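Local coordinates for methyltransferase (Streptococcus mutans, PDB 2B78), which is a putative S-adenosylmethionine-dependent methyltransferase that may act on RNA, although its substrate has not been established, at residues A96-N101 with T111-G116; G116-F121 with G148-I153. All blocks are in the same frame, centred on the assembly; numbering follows the deposited sequence.

Interaction 1 of 2, residues A96-N101 with T111-G116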
ATOM      1  N   ALA A  96     -11.904   6.058  -5.908  1.00 13.03           N
ATOM      2  CA  ALA A  96     -11.343   5.431  -4.721  1.00 14.09           C
ATOM      3  C   ALA A  96      -9.880   5.836  -4.678  1.00 13.70           C
ATOM      4  O   ALA A  96      -9.139   5.573  -5.618  1.00 15.17           O
ATOM      5  CB  ALA A  96     -11.483   3.900  -4.789  1.00 12.64           C
ATOM      6  N   TYR A  97      -9.475   6.497  -3.598  1.00 13.48           N
ATOM      7  CA  TYR A  97      -8.095   6.940  -3.436  1.00 13.32           C
ATOM      8  C   TYR A  97      -7.840   7.229  -1.966  1.00 13.04           C
ATOM      9  O   TYR A  97      -8.773   7.231  -1.161  1.00 13.82           O
ATOM     10  CB  TYR A  97      -7.826   8.184  -4.294  1.00 15.43           C
ATOM     11  CG  TYR A  97      -8.728   9.368  -3.996  1.00 17.71           C
ATOM     12  CD1 TYR A  97      -8.322  10.378  -3.123  1.00 18.20           C
ATOM     13  CD2 TYR A  97      -9.995   9.473  -4.581  1.00 19.13           C
ATOM     14  CE1 TYR A  97      -9.153  11.460  -2.843  1.00 17.74           C
ATOM     15  CE2 TYR A  97     -10.835  10.553  -4.301  1.00 18.87           C
ATOM     16  CZ  TYR A  97     -10.407  11.538  -3.433  1.00 18.77           C
ATOM     17  OH  TYR A  97     -11.239  12.599  -3.143  1.00 21.15           O
ATOM     18  N   ARG A  98      -6.587   7.472  -1.599  1.00 12.11           N
ATOM     19  CA  ARG A  98      -6.276   7.725  -0.194  1.00 11.27           C
ATOM     20  C   ARG A  98      -6.425   9.187   0.237  1.00 11.19           C
ATOM     21  O   ARG A  98      -5.891  10.089  -0.408  1.00 10.72           O
ATOM     22  CB  ARG A  98      -4.868   7.225   0.134  1.00  9.74           C
ATOM     23  CG  ARG A  98      -4.413   7.548   1.557  1.00  8.67           C
ATOM     24  CD  ARG A  98      -3.436   6.513   2.085  1.00  7.13           C
ATOM     25  NE  ARG A  98      -4.084   5.219   2.270  1.00  8.27           N
ATOM     26  CZ  ARG A  98      -3.503   4.160   2.823  1.00  7.34           C
ATOM     27  NH1 ARG A  98      -2.251   4.229   3.255  1.00  5.08           N
ATOM     28  NH2 ARG A  98      -4.181   3.027   2.941  1.00  7.06           N
ATOM     29  N   LEU A  99      -7.136   9.402   1.344  1.00 10.37           N
ATOM     30  CA  LEU A  99      -7.369  10.748   1.881  1.00 10.30           C
ATOM     31  C   LEU A  99      -6.325  11.197   2.904  1.00  9.23           C
ATOM     32  O   LEU A  99      -6.042  12.395   3.033  1.00  8.25           O
ATOM     33  CB  LEU A  99      -8.760  10.815   2.529  1.00  9.48           C
ATOM     34  CG  LEU A  99      -9.983  10.543   1.647  1.00 10.73           C
ATOM     35  CD1 LEU A  99     -11.258  10.653   2.492  1.00 11.27           C
ATOM     36  CD2 LEU A  99     -10.036  11.542   0.490  1.00  9.97           C
ATOM     37  N   PHE A 100      -5.744  10.242   3.628  1.00 10.75           N
ATOM     38  CA  PHE A 100      -4.761  10.559   4.666  1.00 10.30           C
ATOM     39  C   PHE A 100      -3.775   9.407   4.765  1.00 10.48           C
ATOM     40  O   PHE A 100      -4.180   8.249   4.854  1.00 10.62           O
ATOM     41  CB  PHE A 100      -5.481  10.744   6.006  1.00 10.34           C
ATOM     42  CG  PHE A 100      -4.707  11.556   7.010  1.00 10.52           C
ATOM     43  CD1 PHE A 100      -4.813  12.942   7.033  1.00  8.86           C
ATOM     44  CD2 PHE A 100      -3.863  10.932   7.927  1.00  9.89           C
ATOM     45  CE1 PHE A 100      -4.091  13.699   7.957  1.00 10.09           C
ATOM     46  CE2 PHE A 100      -3.137  11.679   8.848  1.00  9.15           C
ATOM     47  CZ  PHE A 100      -3.252  13.065   8.863  1.00  9.13           C
ATOM     48  N   ASN A 101      -2.481   9.713   4.753  1.00 11.79           N
ATOM     49  CA  ASN A 101      -1.475   8.657   4.811  1.00 12.37           C
ATOM     50  C   ASN A 101      -0.390   8.862   5.851  1.00 12.59           C
ATOM     51  O   ASN A 101       0.722   9.285   5.532  1.00 14.68           O
ATOM     52  CB  ASN A 101      -0.830   8.480   3.434  1.00 13.26           C
ATOM     53  CG  ASN A 101       0.020   7.222   3.341  1.00 15.92           C
ATOM     54  OD1 ASN A 101      -0.390   6.134   3.776  1.00 15.10           O
ATOM     55  ND2 ASN A 101       1.205   7.360   2.753  1.00 17.42           N
ATOM     56  N   THR A 111      -4.462   6.058   8.590  1.00 14.81           N
ATOM     57  CA  THR A 111      -4.654   6.208   7.152  1.00 14.70           C
ATOM     58  C   THR A 111      -6.166   6.222   6.964  1.00 14.08           C
ATOM     59  O   THR A 111      -6.911   5.636   7.761  1.00 15.21           O
ATOM     60  CB  THR A 111      -4.037   5.049   6.286  1.00 13.84           C
ATOM     61  OG1 THR A 111      -4.751   3.830   6.510  1.00 14.13           O
ATOM     62  CG2 THR A 111      -2.568   4.843   6.623  1.00 15.51           C
ATOM     63  N   ILE A 112      -6.622   6.918   5.932  1.00 13.04           N
ATOM     64  CA  ILE A 112      -8.045   6.994   5.643  1.00 13.35           C
ATOM     65  C   ILE A 112      -8.196   6.933   4.134  1.00 14.17           C
ATOM     66  O   ILE A 112      -7.572   7.705   3.397  1.00 13.58           O
ATOM     67  CB  ILE A 112      -8.668   8.313   6.128  1.00 13.72           C
ATOM     68  CG1 ILE A 112      -8.371   8.525   7.615  1.00 12.37           C
ATOM     69  CG2 ILE A 112     -10.181   8.292   5.859  1.00 14.32           C
ATOM     70  CD1 ILE A 112      -8.817   9.872   8.143  1.00 11.63           C
ATOM     71  N   ASP A 113      -9.014   6.003   3.670  1.00 14.97           N
ATOM     72  CA  ASP A 113      -9.237   5.867   2.241  1.00 15.02           C
ATOM     73  C   ASP A 113     -10.691   6.150   1.921  1.00 16.15           C
ATOM     74  O   ASP A 113     -11.572   5.982   2.765  1.00 14.18           O
ATOM     75  CB  ASP A 113      -8.901   4.446   1.770  1.00 13.14           C
ATOM     76  CG  ASP A 113      -7.440   4.091   1.965  1.00 12.93           C
ATOM     77  OD1 ASP A 113      -6.577   4.855   1.484  1.00 12.80           O
ATOM     78  OD2 ASP A 113      -7.153   3.041   2.584  1.00 12.77           O
ATOM     79  N   CYS A 114     -10.947   6.610   0.707  1.00 16.21           N
ATOM     80  CA  CYS A 114     -12.316   6.827   0.320  1.00 17.68           C
ATOM     81  C   CYS A 114     -12.576   5.823  -0.790  1.00 16.46           C
ATOM     82  O   CYS A 114     -11.746   5.635  -1.694  1.00 15.72           O
ATOM     83  CB  CYS A 114     -12.541   8.265  -0.150  1.00 20.20           C
ATOM     84  SG  CYS A 114     -11.958   8.648  -1.795  1.00 26.56           S
ATOM     85  N   TYR A 115     -13.709   5.141  -0.681  1.00 15.37           N
ATOM     86  CA  TYR A 115     -14.133   4.149  -1.651  1.00 13.62           C
ATOM     87  C   TYR A 115     -15.528   4.544  -2.091  1.00 14.81           C
ATOM     88  O   TYR A 115     -16.514   4.093  -1.517  1.00 14.81           O
ATOM     89  CB  TYR A 115     -14.174   2.761  -1.007  1.00 12.03           C
ATOM     90  CG  TYR A 115     -12.837   2.058  -0.911  1.00 10.19           C
ATOM     91  CD1 TYR A 115     -12.415   1.183  -1.920  1.00 10.82           C
ATOM     92  CD2 TYR A 115     -12.000   2.247   0.189  1.00  8.48           C
ATOM     93  CE1 TYR A 115     -11.186   0.504  -1.827  1.00  9.00           C
ATOM     94  CE2 TYR A 115     -10.772   1.579   0.285  1.00  9.81           C
ATOM     95  CZ  TYR A 115     -10.380   0.708  -0.725  1.00  8.09           C
ATOM     96  OH  TYR A 115      -9.193   0.014  -0.605  1.00  8.81           O
ATOM     97  N   GLY A 116     -15.618   5.394  -3.108  1.00 15.53           N
ATOM     98  CA  GLY A 116     -16.928   5.820  -3.563  1.00 15.19           C
ATOM     99  C   GLY A 116     -17.587   6.719  -2.534  1.00 15.95           C
ATOM    100  O   GLY A 116     -17.047   7.770  -2.179  1.00 14.79           O
TER
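The guanidinium of Arg98 has the CB of Thr111 over the centre of one face, 3.5 Å above its plane. At one edge Asp113 receives a side-on, two-pronged salt bridge: Arg98 NE lies 2.6 Å from Asp113 OD1 in a nearly straight bond, and Arg98 NH2 reaches the syn lone pair of Asp113 OD2 at 3.0 Å. The two groups are nearly coplanar (24° apart), which lets each nitrogen reach a different oxygen. Arg98 CG lies anti to the backbone N (chi1 175°) and the chain bends at chi3 (-67°), bringing the guanidinium over Thr111 and beside Asp113. At another edge Arg98 NH1 donates to Asn101 OD1 from above the amide's carbonyl plane, and Asn101 ND2 bonds to Ala367 O, holding the amide at both ends; three bonds thus fix the guanidinium's rotation. The Tyr97 ring carries Cys114 SG over one face, 3.6 Å from the ring centroid, and also meets Phe88. These pairs belong to an antiparallel beta hairpin with a classic beta bulge: Ile112 O accepts from Leu99 N and Phe100 N. The bulge turns Leu99 toward the partner strand, its CD1 3.8 Å from Cys114 CB. Apolar Leu99 and Ile112 suit the face packed on Phe139 of helix 132-142.

Interaction 2 of 2, residues G116-F121 with G148-I153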
ATOM      1  N   GLY A 116     -15.618   5.394  -3.108  1.00 15.53           N
ATOM      2  CA  GLY A 116     -16.928   5.820  -3.563  1.00 15.19           C
ATOM      3  C   GLY A 116     -17.587   6.719  -2.534  1.00 15.95           C
ATOM      4  O   GLY A 116     -17.047   7.770  -2.179  1.00 14.79           O
ATOM      5  N   ASP A 117     -18.746   6.299  -2.038  1.00 16.22           N
ATOM      6  CA  ASP A 117     -19.480   7.084  -1.047  1.00 16.58           C
ATOM      7  C   ASP A 117     -19.140   6.749   0.403  1.00 15.98           C
ATOM      8  O   ASP A 117     -19.697   7.343   1.325  1.00 16.50           O
ATOM      9  CB  ASP A 117     -20.982   6.908  -1.253  1.00 17.99           C
ATOM     10  CG  ASP A 117     -21.459   7.476  -2.574  1.00 19.98           C
ATOM     11  OD1 ASP A 117     -21.187   8.668  -2.846  1.00 19.52           O
ATOM     12  OD2 ASP A 117     -22.108   6.731  -3.336  1.00 21.34           O
ATOM     13  N   PHE A 118     -18.222   5.811   0.602  1.00 14.78           N
ATOM     14  CA  PHE A 118     -17.832   5.391   1.941  1.00 14.34           C
ATOM     15  C   PHE A 118     -16.347   5.603   2.216  1.00 14.56           C
ATOM     16  O   PHE A 118     -15.531   5.653   1.293  1.00 14.67           O
ATOM     17  CB  PHE A 118     -18.187   3.912   2.127  1.00 14.55           C
ATOM     18  CG  PHE A 118     -19.660   3.632   2.033  1.00 15.59           C
ATOM     19  CD1 PHE A 118     -20.471   3.705   3.162  1.00 15.05           C
ATOM     20  CD2 PHE A 118     -20.246   3.332   0.803  1.00 15.46           C
ATOM     21  CE1 PHE A 118     -21.847   3.487   3.065  1.00 14.18           C
ATOM     22  CE2 PHE A 118     -21.618   3.113   0.700  1.00 14.72           C
ATOM     23  CZ  PHE A 118     -22.416   3.191   1.835  1.00 14.62           C
ATOM     24  N   VAL A 119     -15.999   5.741   3.491  1.00 14.42           N
ATOM     25  CA  VAL A 119     -14.609   5.929   3.870  1.00 15.70           C
ATOM     26  C   VAL A 119     -14.136   4.763   4.714  1.00 15.87           C
ATOM     27  O   VAL A 119     -14.945   4.061   5.338  1.00 16.76           O
ATOM     28  CB  VAL A 119     -14.395   7.242   4.650  1.00 16.97           C
ATOM     29  CG1 VAL A 119     -14.673   8.409   3.741  1.00 18.47           C
ATOM     30  CG2 VAL A 119     -15.299   7.298   5.873  1.00 18.43           C
ATOM     31  N   LEU A 120     -12.824   4.552   4.719  1.00 15.54           N
ATOM     32  CA  LEU A 120     -12.227   3.468   5.481  1.00 15.25           C
ATOM     33  C   LEU A 120     -11.048   3.970   6.312  1.00 15.56           C
ATOM     34  O   LEU A 120     -10.032   4.402   5.772  1.00 16.65           O
ATOM     35  CB  LEU A 120     -11.759   2.354   4.538  1.00 12.64           C
ATOM     36  CG  LEU A 120     -11.142   1.133   5.233  1.00 13.93           C
ATOM     37  CD1 LEU A 120     -12.218   0.406   6.044  1.00 12.87           C
ATOM     38  CD2 LEU A 120     -10.530   0.201   4.196  1.00 13.92           C
ATOM     39  N   PHE A 121     -11.213   3.912   7.632  1.00 15.91           N
ATOM     40  CA  PHE A 121     -10.198   4.325   8.590  1.00 16.72           C
ATOM     41  C   PHE A 121      -9.363   3.104   8.938  1.00 17.70           C
ATOM     42  O   PHE A 121      -9.899   1.996   9.061  1.00 17.80           O
ATOM     43  CB  PHE A 121     -10.851   4.809   9.889  1.00 15.94           C
ATOM     44  CG  PHE A 121     -11.458   6.177   9.810  1.00 16.87           C
ATOM     45  CD1 PHE A 121     -10.786   7.277  10.326  1.00 15.92           C
ATOM     46  CD2 PHE A 121     -12.714   6.368   9.241  1.00 17.09           C
ATOM     47  CE1 PHE A 121     -11.357   8.545  10.277  1.00 15.52           C
ATOM     48  CE2 PHE A 121     -13.289   7.638   9.190  1.00 15.16           C
ATOM     49  CZ  PHE A 121     -12.610   8.723   9.707  1.00 13.98           C
ATOM     50  N   GLY A 148     -21.149   6.725   4.790  1.00 20.30           N
ATOM     51  CA  GLY A 148     -20.822   5.860   5.905  1.00 19.36           C
ATOM     52  C   GLY A 148     -19.335   5.619   6.018  1.00 20.08           C
ATOM     53  O   GLY A 148     -18.566   6.051   5.153  1.00 21.59           O
ATOM     54  N   ALA A 149     -18.926   4.927   7.081  1.00 19.46           N
ATOM     55  CA  ALA A 149     -17.517   4.639   7.315  1.00 18.98           C
ATOM     56  C   ALA A 149     -17.285   3.301   7.999  1.00 18.27           C
ATOM     57  O   ALA A 149     -18.122   2.816   8.772  1.00 18.55           O
ATOM     58  CB  ALA A 149     -16.890   5.752   8.156  1.00 18.93           C
ATOM     59  N   TYR A 150     -16.121   2.725   7.705  1.00 17.19           N
ATOM     60  CA  TYR A 150     -15.682   1.458   8.265  1.00 16.47           C
ATOM     61  C   TYR A 150     -14.274   1.661   8.794  1.00 16.21           C
ATOM     62  O   TYR A 150     -13.623   2.656   8.468  1.00 15.51           O
ATOM     63  CB  TYR A 150     -15.674   0.381   7.189  1.00 15.11           C
ATOM     64  CG  TYR A 150     -17.055  -0.055   6.805  1.00 17.03           C
ATOM     65  CD1 TYR A 150     -17.649  -1.169   7.410  1.00 15.45           C
ATOM     66  CD2 TYR A 150     -17.795   0.671   5.877  1.00 14.83           C
ATOM     67  CE1 TYR A 150     -18.954  -1.544   7.093  1.00 16.45           C
ATOM     68  CE2 TYR A 150     -19.097   0.308   5.557  1.00 16.97           C
ATOM     69  CZ  TYR A 150     -19.669  -0.799   6.169  1.00 17.00           C
ATOM     70  OH  TYR A 150     -20.964  -1.149   5.858  1.00 18.02           O
ATOM     71  N   GLU A 151     -13.807   0.724   9.607  1.00 16.13           N
ATOM     72  CA  GLU A 151     -12.471   0.822  10.170  1.00 17.16           C
ATOM     73  C   GLU A 151     -11.756  -0.523  10.209  1.00 16.72           C
ATOM     74  O   GLU A 151     -12.391  -1.562  10.377  1.00 16.35           O
ATOM     75  CB  GLU A 151     -12.540   1.396  11.589  1.00 15.65           C
ATOM     76  CG  GLU A 151     -13.162   0.446  12.620  1.00 16.42           C
ATOM     77  CD  GLU A 151     -13.304   1.078  13.992  1.00 16.64           C
ATOM     78  OE1 GLU A 151     -12.515   1.989  14.314  1.00 11.75           O
ATOM     79  OE2 GLU A 151     -14.200   0.658  14.758  1.00 17.25           O
ATOM     80  N   LYS A 152     -10.434  -0.491  10.046  1.00 17.10           N
ATOM     81  CA  LYS A 152      -9.608  -1.696  10.115  1.00 17.43           C
ATOM     82  C   LYS A 152      -8.666  -1.535  11.304  1.00 18.74           C
ATOM     83  O   LYS A 152      -8.108  -0.459  11.507  1.00 19.80           O
ATOM     84  CB  LYS A 152      -8.747  -1.866   8.851  1.00 16.47           C
ATOM     85  CG  LYS A 152      -9.503  -1.985   7.536  1.00 14.93           C
ATOM     86  CD  LYS A 152     -10.446  -3.174   7.532  1.00 13.98           C
ATOM     87  CE  LYS A 152     -11.079  -3.362   6.163  1.00 12.42           C
ATOM     88  NZ  LYS A 152     -12.095  -4.451   6.159  1.00  7.43           N
ATOM     89  N   ILE A 153      -8.509  -2.595  12.096  1.00 20.00           N
ATOM     90  CA  ILE A 153      -7.591  -2.590  13.231  1.00 20.18           C
ATOM     91  C   ILE A 153      -6.322  -3.261  12.707  1.00 21.26           C
ATOM     92  O   ILE A 153      -6.331  -4.451  12.387  1.00 20.59           O
ATOM     93  CB  ILE A 153      -8.142  -3.407  14.414  1.00 19.99           C
ATOM     94  CG1 ILE A 153      -9.451  -2.797  14.900  1.00 19.98           C
ATOM     95  CG2 ILE A 153      -7.135  -3.444  15.547  1.00 18.57           C
ATOM     96  CD1 ILE A 153      -9.388  -1.312  15.108  1.00 22.81           C
TER
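Phe121 and Tyr150 are joined through the backbone, one link in a run of four hydrogen bonds that pair strand 118-121 with strand 148-153 in parallel. Val119 N donates to Gly148 O and Val119 O accepts from Tyr150 N; Phe121 repeats the pattern, its N giving to Tyr150 O at 2.8 Å and its O taking Lys152 N at 2.7 Å. Val119 and Phe121 each bond, through N and O, to the two residues flanking their opposite number, the usual parallel pattern. The strands, joined through helices 126-130 and 132-142, form a beta-alpha-beta crossover.

The apolar contacts divide between two faces. On that of Leu120 and Tyr150, Leu120 CD1 sits 3.6 Å from Tyr150 CB, the two side chains crossing at about a right angle. Its CG lies opposite the backbone N (chi1 -178°), which carries the methyls toward the neighbouring strand. Phe118 lays CD1 3.5 Å from Gly148 CA, where a glycine lets the ring come close to the main chain. On the other face the edge of the Phe121 ring meets Ala149 CB, and Phe139 packs edge-to-face against that ring.

The polar ends have partners beyond the two segments: Tyr150 OH bonds to Glu169, Glu151 to Trp123 and Arg132, and Lys152 NZ to Gly190 O. Directional backbone bonds thus align the strands, while polar side chains tie them to their surroundings.

In the fold
Interactions 1 and 2 lie in one five-stranded mixed sheet, their centres about 8 Å apart, both mainly buried. They share Gly116, in the turn between strands 110-115 and 118-123, and Asp113 O probably accepts a hydrogen bond from Leu120 N. Interaction 1 joins the edge strand 96-101, one of the two outermost, to its hairpin partner and buries an ion pair; interaction 2 is a parallel pairing inside the sheet, and its cross-strand chemistry is backbone bonding and apolar contact. Ile112 packs on Phe121, and Phe139 of helix 132-142 touches both residues. Only interaction 2 approaches the cofactor region: the Lys152 side chain is about 9 Å from that of Arg246, an S-adenosyl-L-homocysteine-binding residue.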